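Long-range contacts in taurocyamine kinase (Schistosoma mansoni, PDB 4WOD), which reversibly transfers phosphate between ATP and the guanidino compound taurocyamine, as a duplicated, magnesium-dependent member of the ATP:guanido phosphotransferase family: residues H281-M286 and G316-L321; Q303-H308 and D320-R325. The protein carries 4 engineered substitutions. One frame throughout, in Å; residues are numbered along the deposited sequence.

Overall arrangement
Contacts 1 and 2 lie side by side in one antiparallel sheet of the catalytic domain of the first repeat, their centres about 9 Å apart. Strand 318-323 is common to both: contact 1 pairs it with strand 277-283, contact 2 pairs its other edge with strand 302-306, the outermost strand at this end of the sheet. Along the chain, 281-286 comes first, then 303-308, and both contacts finish on the same stretch, sharing Asp320 and Leu321. Thr307 of contact 2 touches Ile318 and His281 of contact 1. His281 and Arg305, both predicted to bind ATP, are thereby held on the two strands that flank 318-323, while helix 331-355 covers the sheet beside Ala282 and Leu321.

Contact 1: H281-M286 and G316-L321; sequences HAKIPM and GGIYDL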
# COMPACT_ATOMS: atom_id res chain seq x y z
N HIS A 281 -2.18 16.60 -14.06
CA HIS A 281 -3.25 15.63 -14.28
C HIS A 281 -2.82 14.73 -15.43
O HIS A 281 -2.67 15.20 -16.56
CB HIS A 281 -4.58 16.31 -14.61
CG HIS A 281 -5.36 16.72 -13.41
ND1 HIS A 281 -4.80 17.41 -12.36
CD2 HIS A 281 -6.66 16.54 -13.09
CE1 HIS A 281 -5.72 17.64 -11.44
NE2 HIS A 281 -6.86 17.11 -11.86
N ALA A 282 -2.61 13.45 -15.16
CA ALA A 282 -2.07 12.58 -16.19
C ALA A 282 -2.92 11.34 -16.38
O ALA A 282 -3.49 10.84 -15.41
CB ALA A 282 -0.64 12.17 -15.84
N LYS A 283 -2.97 10.84 -17.61
CA LYS A 283 -3.62 9.56 -17.93
C LYS A 283 -2.66 8.39 -17.76
O LYS A 283 -1.84 8.11 -18.64
CB LYS A 283 -4.16 9.56 -19.37
CG LYS A 283 -5.22 10.61 -19.66
CD LYS A 283 -5.14 11.02 -21.13
CE LYS A 283 -5.21 12.54 -21.32
NZ LYS A 283 -4.59 12.99 -22.61
N ILE A 284 -2.77 7.69 -16.63
CA ILE A 284 -1.91 6.55 -16.34
C ILE A 284 -2.71 5.31 -15.87
O ILE A 284 -2.41 4.74 -14.82
CB ILE A 284 -0.87 6.92 -15.27
CG1 ILE A 284 -1.57 7.42 -13.99
CG2 ILE A 284 0.05 8.05 -15.80
CD1 ILE A 284 -0.69 7.39 -12.77
N PRO A 285 -3.70 4.88 -16.68
CA PRO A 285 -4.56 3.77 -16.25
C PRO A 285 -3.81 2.45 -15.97
O PRO A 285 -4.21 1.72 -15.06
CB PRO A 285 -5.52 3.59 -17.44
CG PRO A 285 -4.72 4.07 -18.62
CD PRO A 285 -3.97 5.27 -18.07
N MET A 286 -2.76 2.15 -16.72
CA MET A 286 -2.12 0.86 -16.55
C MET A 286 -1.25 0.87 -15.32
O MET A 286 -1.25 -0.09 -14.55
CB MET A 286 -1.32 0.47 -17.80
CG MET A 286 -1.12 -1.03 -17.93
SD MET A 286 -0.94 -1.55 -19.66
CE MET A 286 -2.64 -1.55 -20.19
N GLY A 316 -11.41 6.76 -16.58
CA GLY A 316 -10.68 6.93 -15.34
C GLY A 316 -9.21 6.87 -15.73
O GLY A 316 -8.84 7.23 -16.85
N GLY A 317 -8.37 6.41 -14.82
CA GLY A 317 -6.95 6.33 -15.13
C GLY A 317 -6.31 7.70 -15.21
O GLY A 317 -5.13 7.81 -15.53
N ILE A 318 -7.08 8.74 -14.91
CA ILE A 318 -6.52 10.09 -14.82
C ILE A 318 -6.23 10.44 -13.36
O ILE A 318 -7.13 10.45 -12.53
CB ILE A 318 -7.44 11.15 -15.42
CG1 ILE A 318 -7.63 10.88 -16.91
CG2 ILE A 318 -6.85 12.53 -15.21
CD1 ILE A 318 -8.35 11.99 -17.63
N TYR A 319 -4.97 10.74 -13.06
CA TYR A 319 -4.56 11.03 -11.69
C TYR A 319 -3.83 12.34 -11.57
O TYR A 319 -3.18 12.79 -12.52
CB TYR A 319 -3.66 9.92 -11.15
CG TYR A 319 -4.43 8.67 -10.84
CD1 TYR A 319 -4.78 8.36 -9.52
CD2 TYR A 319 -4.84 7.82 -11.86
CE1 TYR A 319 -5.51 7.22 -9.23
CE2 TYR A 319 -5.57 6.69 -11.58
CZ TYR A 319 -5.89 6.38 -10.27
OH TYR A 319 -6.61 5.24 -10.00
N ASP A 320 -3.94 12.94 -10.39
CA ASP A 320 -3.11 14.06 -10.00
C ASP A 320 -1.84 13.49 -9.37
O ASP A 320 -1.90 12.72 -8.41
CB ASP A 320 -3.85 14.98 -9.03
CG ASP A 320 -3.07 16.24 -8.69
OD1 ASP A 320 -2.16 16.17 -7.84
OD2 ASP A 320 -3.38 17.31 -9.27
N LEU A 321 -0.69 13.86 -9.93
CA LEU A 321 0.61 13.43 -9.45
C LEU A 321 1.39 14.65 -9.01
O LEU A 321 1.61 15.53 -9.83
CB LEU A 321 1.39 12.69 -10.54
CG LEU A 321 0.69 11.49 -11.18
CD1 LEU A 321 1.54 10.97 -12.32
CD2 LEU A 321 0.47 10.41 -10.13
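The imidazole of His281 and the carboxylate of Asp320 meet with their planes nearly perpendicular, 89° apart. OD2 of Asp320 approaches the ring obliquely, 3.2 Å from CE1 of His281, and the angle at ND1 is too poor for a hydrogen bond. Tyr319 lies on the other side of the sheet. CG1 of Ile284 comes to its ring obliquely, 3.9 Å from CD2 of Tyr319, the two side chains crossing at about a right angle; Gly317 O lies at the ring edge, in its plane, and Phe293 meets the ring edge-to-face from outside the pair. Ile284 holds CG1 between its backbone N and carbonyl carbon (chi1 57°), which turns CD1 toward Leu321, tip to tip with CD2 at 4.2 Å. Ala282 completes this apolar face, where Leu346 of helix 331-355 packs on it. On the face of His281 and Asp320, Lys283 and Ile318 run alongside each other, CG of Lys283 3.7 Å from CG1 of Ile318.

Two reciprocal bonds of 2.8 Å, Ala282 N to Tyr319 O and Tyr319 N to Ala282 O, make these residues the antiparallel hydrogen-bonded pair. Past the strand end, Ile284 N reaches Gly317 O at 2.6 Å, bent to 144° at the hydrogen. Gly317 turns there with positive phi, and its CA packs against CB of Pro285.

The polar ends are taken up by neighbours: His281 NE2 bonds to Glu310, and Asp320 OD1 forms a salt bridge with Arg277. Ala282, Ile284, Tyr319 and Leu321 thus form an apolar side partly under helix 331-355; the opposite face sets His281 and Asp320 beside Ile318 and the Lys283 chain, consistent with a place next to the predicted ATP site.

Contact 2: Q303-H308 and D320-R325; sequences QPRGTH and DLSNKR
Asp320 pairs with Arg305 through two backbone bonds, Arg305 N to Asp320 O at 2.8 Å and Asp320 N to Arg305 O at 2.9 Å; its CB also lies against Arg305 O, and CG2 of Thr307 packs near its backbone N. Leu321 turns to the other face, where CD2 meets CB of Pro304 at 3.9 Å; Phe293 and Cys297 also touch that proline. Ser322 forms the next hydrogen-bonded pair, with Gln303, its O taking Gln303 N at 2.8 Å. OG of Ser322, set between its backbone N and carbonyl carbon (chi1 58°), sits 2.8 Å from NH1 of Arg305, at the edge of the guanidinium and near its plane. CG of Gln303 covers one face of that group, 3.9 Å above its centre. Asn323 O accepts from a water that itself accepts from Arg305 NH1. Lys324 lays CB on CB of Gln303 at 4.1 Å and sends NZ to Glu298 O.

The guanidinium is thus steadied by the methylene over its face, while NH1 donates to water. OD1 of Asp320 stands 4.3 Å from NH1 of Arg305, beyond a salt bridge; the carboxylate probably helps hold Arg305 and Arg277, both predicted to bind ATP, in place.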
# COMPACT_ATOMS: atom_id res chain seq x y z
N GLN A 303 3.26 11.83 -4.80
CA GLN A 303 1.98 11.54 -4.15
C GLN A 303 0.84 11.58 -5.18
O GLN A 303 0.62 12.61 -5.81
CB GLN A 303 1.72 12.56 -3.04
CG GLN A 303 0.28 12.59 -2.53
CD GLN A 303 0.04 11.60 -1.42
OE1 GLN A 303 0.82 10.67 -1.22
NE2 GLN A 303 -1.05 11.79 -0.67
N PRO A 304 0.12 10.46 -5.36
CA PRO A 304 -1.01 10.45 -6.30
C PRO A 304 -2.36 10.76 -5.64
O PRO A 304 -2.61 10.41 -4.49
CB PRO A 304 -0.98 9.01 -6.83
CG PRO A 304 -0.50 8.21 -5.66
CD PRO A 304 0.42 9.11 -4.84
N ARG A 305 -3.23 11.43 -6.37
CA ARG A 305 -4.60 11.64 -5.90
C ARG A 305 -5.56 11.36 -7.04
O ARG A 305 -5.35 11.80 -8.18
CB ARG A 305 -4.79 13.06 -5.36
CG ARG A 305 -4.01 13.37 -4.08
CD ARG A 305 -3.68 14.86 -3.97
NE ARG A 305 -3.07 15.23 -2.68
CZ ARG A 305 -1.89 15.84 -2.57
NH1 ARG A 305 -1.18 16.11 -3.67
NH2 ARG A 305 -1.39 16.16 -1.38
N GLY A 306 -6.61 10.61 -6.72
CA GLY A 306 -7.63 10.26 -7.69
C GLY A 306 -8.35 11.49 -8.18
O GLY A 306 -8.32 12.55 -7.54
N THR A 307 -8.99 11.38 -9.34
CA THR A 307 -9.77 12.48 -9.89
C THR A 307 -11.16 11.97 -10.25
O THR A 307 -11.73 12.38 -11.26
CB THR A 307 -9.11 13.12 -11.15
OG1 THR A 307 -8.87 12.12 -12.15
CG2 THR A 307 -7.79 13.80 -10.79
N HIS A 308 -11.71 11.08 -9.43
CA HIS A 308 -13.05 10.58 -9.72
C HIS A 308 -14.06 11.68 -9.41
O HIS A 308 -13.93 12.41 -8.43
CB HIS A 308 -13.37 9.31 -8.93
CG HIS A 308 -14.66 8.68 -9.34
ND1 HIS A 308 -15.89 9.11 -8.87
CD2 HIS A 308 -14.93 7.66 -10.19
CE1 HIS A 308 -16.85 8.38 -9.41
NE2 HIS A 308 -16.29 7.49 -10.21
N ASP A 320 -3.94 12.94 -10.39
CA ASP A 320 -3.11 14.06 -10.00
C ASP A 320 -1.84 13.49 -9.37
O ASP A 320 -1.90 12.72 -8.41
CB ASP A 320 -3.85 14.98 -9.03
CG ASP A 320 -3.07 16.24 -8.69
OD1 ASP A 320 -2.16 16.17 -7.84
OD2 ASP A 320 -3.38 17.31 -9.27
N LEU A 321 -0.69 13.86 -9.93
CA LEU A 321 0.61 13.43 -9.45
C LEU A 321 1.39 14.65 -9.01
O LEU A 321 1.61 15.53 -9.83
CB LEU A 321 1.39 12.69 -10.54
CG LEU A 321 0.69 11.49 -11.18
CD1 LEU A 321 1.54 10.97 -12.32
CD2 LEU A 321 0.47 10.41 -10.13
N SER A 322 1.81 14.71 -7.75
CA SER A 322 2.58 15.86 -7.25
C SER A 322 3.81 15.46 -6.40
O SER A 322 3.91 14.33 -5.96
CB SER A 322 1.67 16.78 -6.42
OG SER A 322 1.09 16.08 -5.33
N ASN A 323 4.74 16.39 -6.20
CA ASN A 323 5.81 16.18 -5.24
C ASN A 323 5.24 15.79 -3.89
O ASN A 323 4.29 16.40 -3.42
CB ASN A 323 6.68 17.45 -5.08
CG ASN A 323 5.86 18.72 -4.83
OD1 ASN A 323 5.12 19.19 -5.71
ND2 ASN A 323 6.03 19.31 -3.63
N LYS A 324 5.80 14.75 -3.27
CA LYS A 324 5.29 14.36 -1.95
C LYS A 324 5.86 15.24 -0.84
O LYS A 324 5.32 15.28 0.25
CB LYS A 324 5.61 12.89 -1.66
CG LYS A 324 7.10 12.60 -1.40
CD LYS A 324 7.36 11.11 -1.14
CE LYS A 324 8.84 10.85 -0.82
NZ LYS A 324 9.14 9.39 -0.71
N ARG A 325 6.95 15.96 -1.12
CA ARG A 325 7.61 16.70 -0.05
C ARG A 325 7.25 18.17 -0.04
O ARG A 325 7.05 18.77 -1.09
CB ARG A 325 9.13 16.54 -0.14
CG ARG A 325 9.63 15.18 0.28
CD ARG A 325 11.15 15.13 0.28
NE ARG A 325 11.68 13.77 0.21
CZ ARG A 325 11.65 12.91 1.23
NH1 ARG A 325 11.10 13.27 2.38
NH2 ARG A 325 12.17 11.69 1.09
O HOH W 1 -1.36 14.65 -6.10
O HOH W 2 1.18 16.31 -2.53